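Local atomic coordinates of B12-binding domain-containing protein (Kitasatospora setae, PDB entry 6WTE), a protein that binds cobalamin and a [4Fe-4S] cluster and, as a radical S-adenosylmethionine methylase, probably transfers methyl groups by a non-radical mechanism. Residues E130-T138 and A147-N155; F407-P415 and F471-P479. All blocks are in the same frame, centred on the assembly; numbering follows the deposited sequence.

Interaction 1 of 2, residues E130-T138 and A147-N155; sequences EKILCELAT and AGIPGLIRN
Ile149 points its CB toward the helix of residues 130-138, and the apolar packing is built around its side chain. With CG1 beside its own backbone N (chi1 -60°) and the rest of the branch extended, CD1 lands on the helix backbone, 3.5 Å from Leu136 CA. That same methyl meets Leu136 CD1 at 3.9 Å, the two side chains crossing at about a right angle. Leu152 comes in beside it, its CD2 3.9 Å from Leu136 CD1, so this one leucine methyl touches both Ile149 and Leu152. One helical turn earlier, Ile132 continues the packing, its CG2 lying 4.1 Å from Ile149 CG2 and also meeting Leu152 CD1.

Where carbon meets oxygen, the contacts are of van der Waals kind. Glu135, extended beyond CG, runs antiparallel alongside Ile149 and brings OE1 to 3.4 Å from Pro150 CD, at the exposed margin. Ile132 CG1 sits 3.7 Å from Pro150 O.

The two segments are joined by apolar and van der Waals contact alone; the hydrogen bonds that shape this turn and helix are local. Ile149 to Leu152 form a type II beta turn, closed by Leu152 N to Ile149 O. Gly151 holds a positive phi of 86° there, and its bare CA faces Ile132 CD1. On the helix, Thr138 OG1 and Thr138 N both donate to Cys134 O, from opposite faces of its carbonyl plane.

Beyond the turn, the chain enters strand 153-156, which adds antiparallel to strand 123-124, while Leu133 and Leu136 pack on Leu63 of strand 63-67. Glu130, in the helix's first turn, hydrogen-bonds cobalamin through OE1. A helix laid on a largely parallel sheet, its N-terminal end at the cofactor, is the arrangement of the Rossmann-like B12-binding domain.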
ATOM      1  N   GLU A 130     -15.514  -0.977   6.179  1.00 15.52           N
ATOM      2  CA  GLU A 130     -16.271  -0.381   7.279  1.00 13.19           C
ATOM      3  C   GLU A 130     -17.748  -0.769   7.251  1.00 14.01           C
ATOM      4  O   GLU A 130     -18.348  -1.005   8.306  1.00 15.48           O
ATOM      5  CB  GLU A 130     -16.115   1.143   7.265  1.00 14.21           C
ATOM      6  CG  GLU A 130     -16.424   1.815   5.930  1.00 14.77           C
ATOM      7  CD  GLU A 130     -15.184   2.044   5.096  1.00 14.43           C
ATOM      8  OE1 GLU A 130     -14.272   1.197   5.152  1.00 13.79           O
ATOM      9  OE2 GLU A 130     -15.110   3.083   4.399  1.00 13.45           O
ATOM     10  N   LYS A 131     -18.353  -0.865   6.064  1.00 14.64           N
ATOM     11  CA  LYS A 131     -19.780  -1.180   6.024  1.00 16.12           C
ATOM     12  C   LYS A 131     -20.026  -2.676   6.175  1.00 16.12           C
ATOM     13  O   LYS A 131     -20.895  -3.095   6.952  1.00 15.73           O
ATOM     14  CB  LYS A 131     -20.400  -0.642   4.735  1.00 16.25           C
ATOM     15  CG  LYS A 131     -20.451   0.884   4.724  1.00 17.03           C
ATOM     16  CD  LYS A 131     -21.303   1.436   3.596  1.00 21.43           C
ATOM     17  CE  LYS A 131     -21.169   2.956   3.510  1.00 23.70           C
ATOM     18  NZ  LYS A 131     -21.326   3.627   4.829  1.00 29.20           N
ATOM     19  N   ILE A 132     -19.260  -3.493   5.448  1.00 13.15           N
ATOM     20  CA  ILE A 132     -19.388  -4.947   5.553  1.00 12.08           C
ATOM     21  C   ILE A 132     -19.112  -5.401   6.980  1.00 12.27           C
ATOM     22  O   ILE A 132     -19.805  -6.274   7.516  1.00 12.87           O
ATOM     23  CB  ILE A 132     -18.441  -5.632   4.550  1.00 11.53           C
ATOM     24  CG1 ILE A 132     -18.836  -5.267   3.119  1.00 11.78           C
ATOM     25  CG2 ILE A 132     -18.427  -7.165   4.770  1.00 12.39           C
ATOM     26  CD1 ILE A 132     -17.841  -5.706   2.061  1.00 16.33           C
ATOM     27  N   LEU A 133     -18.097  -4.812   7.621  1.00 10.69           N
ATOM     28  CA  LEU A 133     -17.755  -5.221   8.981  1.00 13.68           C
ATOM     29  C   LEU A 133     -18.886  -4.912   9.958  1.00 13.19           C
ATOM     30  O   LEU A 133     -19.146  -5.694  10.883  1.00 14.72           O
ATOM     31  CB  LEU A 133     -16.452  -4.546   9.423  1.00 11.28           C
ATOM     32  CG  LEU A 133     -15.935  -4.955  10.806  1.00 12.14           C
ATOM     33  CD1 LEU A 133     -15.805  -6.477  10.895  1.00 14.72           C
ATOM     34  CD2 LEU A 133     -14.601  -4.279  11.118  1.00 12.36           C
ATOM     35  N   CYS A 134     -19.569  -3.776   9.778  1.00 12.91           N
ATOM     36  CA  CYS A 134     -20.705  -3.474  10.642  1.00 13.95           C
ATOM     37  C   CYS A 134     -21.822  -4.489  10.462  1.00 14.00           C
ATOM     38  O   CYS A 134     -22.457  -4.898  11.439  1.00 14.08           O
ATOM     39  CB  CYS A 134     -21.235  -2.072  10.372  1.00 14.14           C
ATOM     40  SG  CYS A 134     -20.181  -0.770  11.023  1.00 15.67           S
ATOM     41  N   GLU A 135     -22.104  -4.882   9.217  1.00 14.34           N
ATOM     42  CA  GLU A 135     -23.133  -5.891   9.003  1.00 13.46           C
ATOM     43  C   GLU A 135     -22.711  -7.224   9.599  1.00 14.50           C
ATOM     44  O   GLU A 135     -23.526  -7.918  10.211  1.00 13.60           O
ATOM     45  CB  GLU A 135     -23.447  -6.030   7.511  1.00 14.68           C
ATOM     46  CG  GLU A 135     -24.061  -4.769   6.919  1.00 17.49           C
ATOM     47  CD  GLU A 135     -24.659  -4.974   5.539  1.00 30.98           C
ATOM     48  OE1 GLU A 135     -24.840  -6.140   5.124  1.00 27.81           O
ATOM     49  OE2 GLU A 135     -24.949  -3.957   4.871  1.00 35.14           O
ATOM     50  N   LEU A 136     -21.429  -7.576   9.465  1.00 13.22           N
ATOM     51  CA  LEU A 136     -20.930  -8.812  10.061  1.00 13.81           C
ATOM     52  C   LEU A 136     -21.046  -8.774  11.581  1.00 13.76           C
ATOM     53  O   LEU A 136     -21.555  -9.715  12.199  1.00 14.19           O
ATOM     54  CB  LEU A 136     -19.481  -9.050   9.628  1.00 13.73           C
ATOM     55  CG  LEU A 136     -18.798 -10.310  10.179  1.00 11.30           C
ATOM     56  CD1 LEU A 136     -19.515 -11.589   9.756  1.00 14.68           C
ATOM     57  CD2 LEU A 136     -17.328 -10.349   9.775  1.00 12.58           C
ATOM     58  N   ALA A 137     -20.594  -7.680  12.199  1.00 12.12           N
ATOM     59  CA  ALA A 137     -20.705  -7.556  13.650  1.00 14.29           C
ATOM     60  C   ALA A 137     -22.158  -7.646  14.099  1.00 15.14           C
ATOM     61  O   ALA A 137     -22.457  -8.235  15.145  1.00 14.36           O
ATOM     62  CB  ALA A 137     -20.073  -6.243  14.121  1.00 13.57           C
ATOM     63  N   THR A 138     -23.077  -7.073  13.321  1.00 13.95           N
ATOM     64  CA  THR A 138     -24.487  -7.161  13.681  1.00 14.63           C
ATOM     65  C   THR A 138     -24.975  -8.603  13.612  1.00 16.84           C
ATOM     66  O   THR A 138     -25.654  -9.076  14.530  1.00 15.71           O
ATOM     67  CB  THR A 138     -25.329  -6.265  12.770  1.00 15.86           C
ATOM     68  OG1 THR A 138     -24.926  -4.898  12.928  1.00 18.85           O
ATOM     69  CG2 THR A 138     -26.808  -6.386  13.113  1.00 17.98           C
ATOM     70  N   ALA A 147     -24.854 -15.578   5.783  1.00 18.49           N
ATOM     71  CA  ALA A 147     -24.976 -15.923   4.372  1.00 22.18           C
ATOM     72  C   ALA A 147     -25.580 -14.802   3.532  1.00 21.00           C
ATOM     73  O   ALA A 147     -25.471 -14.845   2.303  1.00 23.11           O
ATOM     74  CB  ALA A 147     -25.815 -17.198   4.227  1.00 21.67           C
ATOM     75  N   GLY A 148     -26.178 -13.791   4.154  1.00 24.97           N
ATOM     76  CA  GLY A 148     -26.774 -12.698   3.417  1.00 27.41           C
ATOM     77  C   GLY A 148     -26.006 -11.400   3.472  1.00 23.58           C
ATOM     78  O   GLY A 148     -26.553 -10.359   3.085  1.00 31.26           O
ATOM     79  N   ILE A 149     -24.755 -11.413   3.923  1.00 18.37           N
ATOM     80  CA  ILE A 149     -23.955 -10.199   4.046  1.00 17.65           C
ATOM     81  C   ILE A 149     -23.281  -9.949   2.698  1.00 16.69           C
ATOM     82  O   ILE A 149     -22.371 -10.709   2.330  1.00 16.88           O
ATOM     83  CB  ILE A 149     -22.917 -10.319   5.164  1.00 14.74           C
ATOM     84  CG1 ILE A 149     -23.610 -10.558   6.503  1.00 20.51           C
ATOM     85  CG2 ILE A 149     -22.067  -9.073   5.222  1.00 17.93           C
ATOM     86  CD1 ILE A 149     -22.652 -10.732   7.641  1.00 19.65           C
ATOM     87  N   PRO A 150     -23.669  -8.911   1.959  1.00 18.87           N
ATOM     88  CA  PRO A 150     -23.090  -8.691   0.626  1.00 15.55           C
ATOM     89  C   PRO A 150     -21.583  -8.485   0.690  1.00 15.81           C
ATOM     90  O   PRO A 150     -21.070  -7.747   1.535  1.00 17.47           O
ATOM     91  CB  PRO A 150     -23.812  -7.430   0.134  1.00 21.74           C
ATOM     92  CG  PRO A 150     -25.081  -7.381   0.935  1.00 27.82           C
ATOM     93  CD  PRO A 150     -24.701  -7.914   2.285  1.00 21.19           C
ATOM     94  N   GLY A 151     -20.873  -9.157  -0.219  1.00 15.68           N
ATOM     95  CA  GLY A 151     -19.439  -9.023  -0.348  1.00 16.37           C
ATOM     96  C   GLY A 151     -18.624  -9.922   0.557  1.00 18.25           C
ATOM     97  O   GLY A 151     -17.423 -10.094   0.314  1.00 18.96           O
ATOM     98  N   LEU A 152     -19.234 -10.501   1.589  1.00 13.07           N
ATOM     99  CA  LEU A 152     -18.471 -11.234   2.588  1.00 11.49           C
ATOM    100  C   LEU A 152     -17.898 -12.525   2.015  1.00 13.92           C
ATOM    101  O   LEU A 152     -18.624 -13.327   1.420  1.00 12.93           O
ATOM    102  CB  LEU A 152     -19.359 -11.551   3.792  1.00 12.16           C
ATOM    103  CG  LEU A 152     -18.639 -12.229   4.953  1.00 13.35           C
ATOM    104  CD1 LEU A 152     -17.593 -11.276   5.564  1.00 11.78           C
ATOM    105  CD2 LEU A 152     -19.654 -12.696   5.996  1.00 12.76           C
ATOM    106  N   ILE A 153     -16.596 -12.736   2.216  1.00 11.05           N
ATOM    107  CA  ILE A 153     -15.965 -14.020   1.917  1.00 12.04           C
ATOM    108  C   ILE A 153     -16.103 -14.914   3.141  1.00 12.08           C
ATOM    109  O   ILE A 153     -15.767 -14.503   4.260  1.00 11.81           O
ATOM    110  CB  ILE A 153     -14.486 -13.835   1.533  1.00 13.20           C
ATOM    111  CG1 ILE A 153     -14.357 -12.933   0.303  1.00 13.16           C
ATOM    112  CG2 ILE A 153     -13.810 -15.181   1.291  1.00 12.89           C
ATOM    113  CD1 ILE A 153     -12.927 -12.568  -0.026  1.00 13.49           C
ATOM    114  N   ARG A 154     -16.604 -16.135   2.936  1.00 12.76           N
ATOM    115  CA  ARG A 154     -16.846 -17.075   4.021  1.00 14.11           C
ATOM    116  C   ARG A 154     -16.075 -18.362   3.768  1.00 14.15           C
ATOM    117  O   ARG A 154     -16.177 -18.957   2.690  1.00 13.70           O
ATOM    118  CB  ARG A 154     -18.342 -17.359   4.186  1.00 18.22           C
ATOM    119  CG  ARG A 154     -19.153 -16.085   4.372  1.00 17.96           C
ATOM    120  CD  ARG A 154     -20.585 -16.350   4.809  1.00 21.50           C
ATOM    121  NE  ARG A 154     -21.187 -17.531   4.211  1.00 28.48           N
ATOM    122  CZ  ARG A 154     -22.197 -18.200   4.754  1.00 28.54           C
ATOM    123  NH1 ARG A 154     -22.706 -17.808   5.919  1.00 28.65           N
ATOM    124  NH2 ARG A 154     -22.694 -19.262   4.144  1.00 28.80           N
ATOM    125  N   ASN A 155     -15.310 -18.787   4.763  1.00 12.47           N
ATOM    126  CA  ASN A 155     -14.498 -19.997   4.653  1.00 12.23           C
ATOM    127  C   ASN A 155     -15.379 -21.207   4.921  1.00 14.50           C
ATOM    128  O   ASN A 155     -15.706 -21.510   6.073  1.00 22.96           O
ATOM    129  CB  ASN A 155     -13.335 -19.949   5.634  1.00 14.03           C
ATOM    130  CG  ASN A 155     -12.221 -20.913   5.273  1.00 16.45           C
ATOM    131  OD1 ASN A 155     -12.320 -21.655   4.300  1.00 18.40           O
ATOM    132  ND2 ASN A 155     -11.148 -20.898   6.058  1.00 13.13           N
TER

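Interaction 2 of 2, residues F407-P415 and F471-P479; sequences FSLGLRLFP and FRLVCYFSP
Arg412 and Cys475 are a non-hydrogen-bonded antiparallel pair, and the arginine folds back over the 471-479 segment. Its CB leaves on the same face of the sheet as Cys475. CG then passes the sulfur, and Arg412 CD lies 3.7 Å from Cys475 SG. Bends at chi2 (-89°) and chi3 (-64°) turn the chain toward Leu473. Arg412 NE comes to 3.7 Å from Leu473 CD2 and also makes a salt bridge with Asp72. Leu473 CG lies 3.8 Å above the guanidinium plane, over its centre, while Phe414 CE1 covers the opposite face toward the rim. At the tip, Arg412 NH1 donates in the guanidinium plane to Val474 O at 2.9 Å. Val474 O also accepts Leu413 N at 3.0 Å, so two donors grip this carbonyl, one from a side chain and one from the backbone. A leucine in place of Arg412 would probably leave Asp72 without its charged mate and Val474 O with one donor fewer.

Next along the ladder, Leu411 and Tyr476 exchange two bonds: Leu411 N to Tyr476 O, 2.9 Å, and Tyr476 N to Leu411 O, 2.8 Å. Leu413 packs CD1 on Val474 CG1 and CD2 on Tyr476 CB. At the other end, Leu409 CD2 meets the edge of the Phe477 ring, 3.9 Å from Phe477 CE1.

The short strand 475-476 thus runs antiparallel to the end of strand 404-412, which earlier pairs parallel with strand 373-380. Leu411, Leu413 and Tyr476 touch helix 418-427, whereas Leu409 and Phe477 pack against helix 491-503.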
ATOM      1  N   PHE A 407      14.675   4.682  -7.830  1.00 14.82           N
ATOM      2  CA  PHE A 407      14.666   3.641  -8.848  1.00 15.84           C
ATOM      3  C   PHE A 407      14.318   2.300  -8.218  1.00 16.42           C
ATOM      4  O   PHE A 407      14.846   1.942  -7.160  1.00 21.25           O
ATOM      5  CB  PHE A 407      16.022   3.543  -9.547  1.00 16.45           C
ATOM      6  CG  PHE A 407      16.466   4.821 -10.190  1.00 14.40           C
ATOM      7  CD1 PHE A 407      16.009   5.173 -11.450  1.00 16.42           C
ATOM      8  CD2 PHE A 407      17.330   5.682  -9.529  1.00 19.40           C
ATOM      9  CE1 PHE A 407      16.410   6.351 -12.047  1.00 18.35           C
ATOM     10  CE2 PHE A 407      17.737   6.861 -10.120  1.00 18.41           C
ATOM     11  CZ  PHE A 407      17.279   7.197 -11.384  1.00 17.06           C
ATOM     12  N   SER A 408      13.428   1.563  -8.877  1.00 13.81           N
ATOM     13  CA  SER A 408      13.045   0.222  -8.465  1.00 13.99           C
ATOM     14  C   SER A 408      13.319  -0.756  -9.603  1.00 14.06           C
ATOM     15  O   SER A 408      13.385  -0.367 -10.771  1.00 11.84           O
ATOM     16  CB  SER A 408      11.565   0.170  -8.068  1.00 15.56           C
ATOM     17  OG  SER A 408      11.296   1.023  -6.965  1.00 18.48           O
ATOM     18  N   LEU A 409      13.465  -2.040  -9.253  1.00 13.76           N
ATOM     19  CA  LEU A 409      13.836  -3.089 -10.202  1.00 14.67           C
ATOM     20  C   LEU A 409      12.964  -4.319 -10.007  1.00 12.07           C
ATOM     21  O   LEU A 409      12.870  -4.847  -8.892  1.00 13.60           O
ATOM     22  CB  LEU A 409      15.303  -3.503 -10.040  1.00 16.91           C
ATOM     23  CG  LEU A 409      16.390  -2.681 -10.719  1.00 24.70           C
ATOM     24  CD1 LEU A 409      17.756  -3.123 -10.214  1.00 25.31           C
ATOM     25  CD2 LEU A 409      16.290  -2.872 -12.217  1.00 22.05           C
ATOM     26  N   GLY A 410      12.369  -4.803 -11.090  1.00 12.09           N
ATOM     27  CA  GLY A 410      11.583  -6.019 -11.038  1.00 12.29           C
ATOM     28  C   GLY A 410      10.175  -5.779 -10.520  1.00 14.26           C
ATOM     29  O   GLY A 410       9.861  -4.750  -9.922  1.00 15.49           O
ATOM     30  N   LEU A 411       9.304  -6.764 -10.753  1.00 11.75           N
ATOM     31  CA  LEU A 411       7.901  -6.650 -10.369  1.00 11.23           C
ATOM     32  C   LEU A 411       7.445  -7.922  -9.674  1.00 11.80           C
ATOM     33  O   LEU A 411       7.465  -8.999 -10.279  1.00 12.08           O
ATOM     34  CB  LEU A 411       7.013  -6.383 -11.588  1.00 14.43           C
ATOM     35  CG  LEU A 411       5.523  -6.298 -11.242  1.00 13.72           C
ATOM     36  CD1 LEU A 411       5.269  -5.112 -10.326  1.00 18.14           C
ATOM     37  CD2 LEU A 411       4.657  -6.217 -12.483  1.00 14.37           C
ATOM     38  N   ARG A 412       7.004  -7.798  -8.424  1.00 11.50           N
ATOM     39  CA  ARG A 412       6.259  -8.888  -7.800  1.00 13.08           C
ATOM     40  C   ARG A 412       4.882  -8.990  -8.445  1.00 12.87           C
ATOM     41  O   ARG A 412       4.157  -7.992  -8.535  1.00 13.80           O
ATOM     42  CB  ARG A 412       6.120  -8.659  -6.291  1.00 14.34           C
ATOM     43  CG  ARG A 412       7.277  -9.184  -5.458  1.00 14.25           C
ATOM     44  CD  ARG A 412       7.067 -10.634  -5.033  1.00 16.08           C
ATOM     45  NE  ARG A 412       5.916 -10.771  -4.142  1.00 14.31           N
ATOM     46  CZ  ARG A 412       4.847 -11.515  -4.396  1.00 16.73           C
ATOM     47  NH1 ARG A 412       4.770 -12.232  -5.514  1.00 16.01           N
ATOM     48  NH2 ARG A 412       3.859 -11.557  -3.515  1.00 13.40           N
ATOM     49  N   LEU A 413       4.526 -10.195  -8.897  1.00 11.44           N
ATOM     50  CA  LEU A 413       3.278 -10.432  -9.610  1.00 12.64           C
ATOM     51  C   LEU A 413       2.158 -10.818  -8.654  1.00 12.26           C
ATOM     52  O   LEU A 413       2.363 -11.606  -7.732  1.00 12.12           O
ATOM     53  CB  LEU A 413       3.460 -11.541 -10.647  1.00 12.76           C
ATOM     54  CG  LEU A 413       4.459 -11.211 -11.758  1.00 16.03           C
ATOM     55  CD1 LEU A 413       4.628 -12.396 -12.672  1.00 14.19           C
ATOM     56  CD2 LEU A 413       3.989  -9.994 -12.533  1.00 15.96           C
ATOM     57  N   PHE A 414       0.967 -10.280  -8.905  1.00 11.89           N
ATOM     58  CA  PHE A 414      -0.220 -10.540  -8.109  1.00 10.99           C
ATOM     59  C   PHE A 414      -1.370 -10.949  -9.018  1.00 13.23           C
ATOM     60  O   PHE A 414      -1.375 -10.616 -10.209  1.00 12.43           O
ATOM     61  CB  PHE A 414      -0.592  -9.303  -7.277  1.00 12.35           C
ATOM     62  CG  PHE A 414       0.351  -9.059  -6.137  1.00 12.13           C
ATOM     63  CD1 PHE A 414       1.543  -8.375  -6.341  1.00 16.56           C
ATOM     64  CD2 PHE A 414       0.061  -9.535  -4.869  1.00 15.02           C
ATOM     65  CE1 PHE A 414       2.423  -8.160  -5.294  1.00 13.54           C
ATOM     66  CE2 PHE A 414       0.937  -9.319  -3.818  1.00 16.55           C
ATOM     67  CZ  PHE A 414       2.119  -8.633  -4.035  1.00 15.27           C
ATOM     68  N   PRO A 415      -2.339 -11.708  -8.493  1.00 12.66           N
ATOM     69  CA  PRO A 415      -3.326 -12.352  -9.379  1.00 12.82           C
ATOM     70  C   PRO A 415      -4.221 -11.378 -10.125  1.00 12.25           C
ATOM     71  O   PRO A 415      -4.602 -11.660 -11.268  1.00 12.16           O
ATOM     72  CB  PRO A 415      -4.132 -13.240  -8.418  1.00 10.32           C
ATOM     73  CG  PRO A 415      -3.883 -12.658  -7.053  1.00 10.52           C
ATOM     74  CD  PRO A 415      -2.479 -12.162  -7.096  1.00 11.55           C
ATOM     75  N   PHE A 471       6.771 -21.187   0.424  1.00 17.39           N
ATOM     76  CA  PHE A 471       6.822 -19.836  -0.117  1.00 14.32           C
ATOM     77  C   PHE A 471       7.561 -19.827  -1.444  1.00 17.95           C
ATOM     78  O   PHE A 471       8.674 -20.346  -1.558  1.00 18.02           O
ATOM     79  CB  PHE A 471       7.502 -18.884   0.863  1.00 14.65           C
ATOM     80  CG  PHE A 471       6.579 -18.344   1.912  1.00 17.67           C
ATOM     81  CD1 PHE A 471       5.396 -17.715   1.554  1.00 16.22           C
ATOM     82  CD2 PHE A 471       6.890 -18.476   3.252  1.00 20.08           C
ATOM     83  CE1 PHE A 471       4.547 -17.210   2.523  1.00 15.57           C
ATOM     84  CE2 PHE A 471       6.041 -17.984   4.224  1.00 17.11           C
ATOM     85  CZ  PHE A 471       4.871 -17.354   3.858  1.00 17.45           C
ATOM     86  N   ARG A 472       6.926 -19.233  -2.451  1.00 14.08           N
ATOM     87  CA  ARG A 472       7.475 -19.144  -3.801  1.00 14.26           C
ATOM     88  C   ARG A 472       6.848 -17.890  -4.412  1.00 14.08           C
ATOM     89  O   ARG A 472       5.901 -17.948  -5.200  1.00 16.09           O
ATOM     90  CB  ARG A 472       7.182 -20.407  -4.612  1.00 16.95           C
ATOM     91  CG  ARG A 472       8.099 -20.608  -5.802  1.00 24.38           C
ATOM     92  CD  ARG A 472       7.485 -20.084  -7.086  1.00 21.82           C
ATOM     93  NE  ARG A 472       6.456 -20.970  -7.621  1.00 25.05           N
ATOM     94  CZ  ARG A 472       5.151 -20.760  -7.491  1.00 18.25           C
ATOM     95  NH1 ARG A 472       4.719 -19.701  -6.836  1.00 18.97           N
ATOM     96  NH2 ARG A 472       4.282 -21.608  -8.019  1.00 22.77           N
ATOM     97  N   LEU A 473       7.374 -16.737  -3.997  1.00 13.85           N
ATOM     98  CA  LEU A 473       6.842 -15.443  -4.408  1.00 12.09           C
ATOM     99  C   LEU A 473       7.265 -15.166  -5.843  1.00 13.20           C
ATOM    100  O   LEU A 473       8.464 -15.107  -6.137  1.00 14.14           O
ATOM    101  CB  LEU A 473       7.334 -14.339  -3.478  1.00 11.93           C
ATOM    102  CG  LEU A 473       6.581 -14.133  -2.161  1.00 12.17           C
ATOM    103  CD1 LEU A 473       6.615 -15.381  -1.286  1.00 12.95           C
ATOM    104  CD2 LEU A 473       7.173 -12.940  -1.419  1.00 14.05           C
ATOM    105  N   VAL A 474       6.282 -14.993  -6.727  1.00 11.95           N
ATOM    106  CA  VAL A 474       6.509 -14.926  -8.168  1.00 12.94           C
ATOM    107  C   VAL A 474       6.790 -13.490  -8.590  1.00 13.30           C
ATOM    108  O   VAL A 474       6.162 -12.550  -8.084  1.00 12.23           O
ATOM    109  CB  VAL A 474       5.295 -15.502  -8.916  1.00 14.18           C
ATOM    110  CG1 VAL A 474       5.458 -15.341 -10.394  1.00 17.90           C
ATOM    111  CG2 VAL A 474       5.125 -16.976  -8.567  1.00 17.37           C
ATOM    112  N   CYS A 475       7.728 -13.322  -9.535  1.00 12.10           N
ATOM    113  CA  CYS A 475       8.147 -12.018 -10.037  1.00 12.41           C
ATOM    114  C   CYS A 475       8.279 -12.054 -11.551  1.00 12.16           C
ATOM    115  O   CYS A 475       8.392 -13.119 -12.161  1.00 12.49           O
ATOM    116  CB  CYS A 475       9.495 -11.587  -9.454  1.00 12.51           C
ATOM    117  SG  CYS A 475       9.485 -11.476  -7.657  1.00 19.26           S
ATOM    118  N   TYR A 476       8.282 -10.861 -12.142  1.00 11.99           N
ATOM    119  CA  TYR A 476       8.669 -10.660 -13.529  1.00 12.37           C
ATOM    120  C   TYR A 476       9.874  -9.733 -13.576  1.00 12.61           C
ATOM    121  O   TYR A 476       9.932  -8.738 -12.845  1.00 12.06           O
ATOM    122  CB  TYR A 476       7.542 -10.049 -14.370  1.00 11.97           C
ATOM    123  CG  TYR A 476       7.961  -9.831 -15.811  1.00 14.25           C
ATOM    124  CD1 TYR A 476       7.837 -10.845 -16.749  1.00 12.58           C
ATOM    125  CD2 TYR A 476       8.505  -8.618 -16.226  1.00 13.90           C
ATOM    126  CE1 TYR A 476       8.228 -10.667 -18.057  1.00 13.17           C
ATOM    127  CE2 TYR A 476       8.904  -8.425 -17.534  1.00 12.50           C
ATOM    128  CZ  TYR A 476       8.761  -9.453 -18.450  1.00 12.84           C
ATOM    129  OH  TYR A 476       9.159  -9.265 -19.750  1.00 13.74           O
ATOM    130  N   PHE A 477      10.833 -10.075 -14.427  1.00 13.25           N
ATOM    131  CA  PHE A 477      11.974  -9.219 -14.713  1.00 12.94           C
ATOM    132  C   PHE A 477      12.344  -9.420 -16.172  1.00 13.31           C
ATOM    133  O   PHE A 477      12.534 -10.557 -16.608  1.00 13.68           O
ATOM    134  CB  PHE A 477      13.155  -9.554 -13.797  1.00 18.18           C
ATOM    135  CG  PHE A 477      14.252  -8.538 -13.824  1.00 18.46           C
ATOM    136  CD1 PHE A 477      13.986  -7.198 -13.567  1.00 16.17           C
ATOM    137  CD2 PHE A 477      15.556  -8.920 -14.095  1.00 20.09           C
ATOM    138  CE1 PHE A 477      14.998  -6.257 -13.588  1.00 17.84           C
ATOM    139  CE2 PHE A 477      16.577  -7.979 -14.119  1.00 24.11           C
ATOM    140  CZ  PHE A 477      16.297  -6.650 -13.863  1.00 24.07           C
ATOM    141  N   SER A 478      12.436  -8.324 -16.911  1.00 13.25           N
ATOM    142  CA  SER A 478      12.630  -8.393 -18.350  1.00 13.59           C
ATOM    143  C   SER A 478      13.828  -9.271 -18.700  1.00 14.18           C
ATOM    144  O   SER A 478      14.937  -9.026 -18.204  1.00 14.37           O
ATOM    145  CB  SER A 478      12.850  -6.999 -18.925  1.00 13.51           C
ATOM    146  OG  SER A 478      13.202  -7.114 -20.295  1.00 14.30           O
ATOM    147  N   PRO A 479      13.658 -10.276 -19.561  1.00 14.52           N
ATOM    148  CA  PRO A 479      14.823 -11.029 -20.043  1.00 15.15           C
ATOM    149  C   PRO A 479      15.849 -10.158 -20.751  1.00 15.66           C
ATOM    150  O   PRO A 479      17.008 -10.571 -20.880  1.00 17.04           O
ATOM    151  CB  PRO A 479      14.201 -12.063 -20.994  1.00 16.58           C
ATOM    152  CG  PRO A 479      12.800 -12.236 -20.470  1.00 15.70           C
ATOM    153  CD  PRO A 479      12.386 -10.865 -20.009  1.00 14.37           C
TER

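Overall arrangement
The two contacts belong to different domains and follow one another along the chain: interaction 1 closes before interaction 2 opens. Interaction 1 joins a helix to the run into strand 153-156 of the seven-strand sheet of the B12-binding domain; interaction 2 joins strand 475-476 to strand 404-412 in the separate sheet that carries the radical SAM core strands. Their centres are 33 Å apart and their nearest atoms about 11 Å, without touching. Each pair of segments has a residue at cobalamin, Glu130 in the first and Phe414 in the second. Asp72, the partner of Arg412, lies between the cobalamin-binding Thr71 and Thr73, a second tie between two domains that hold the cofactor between them.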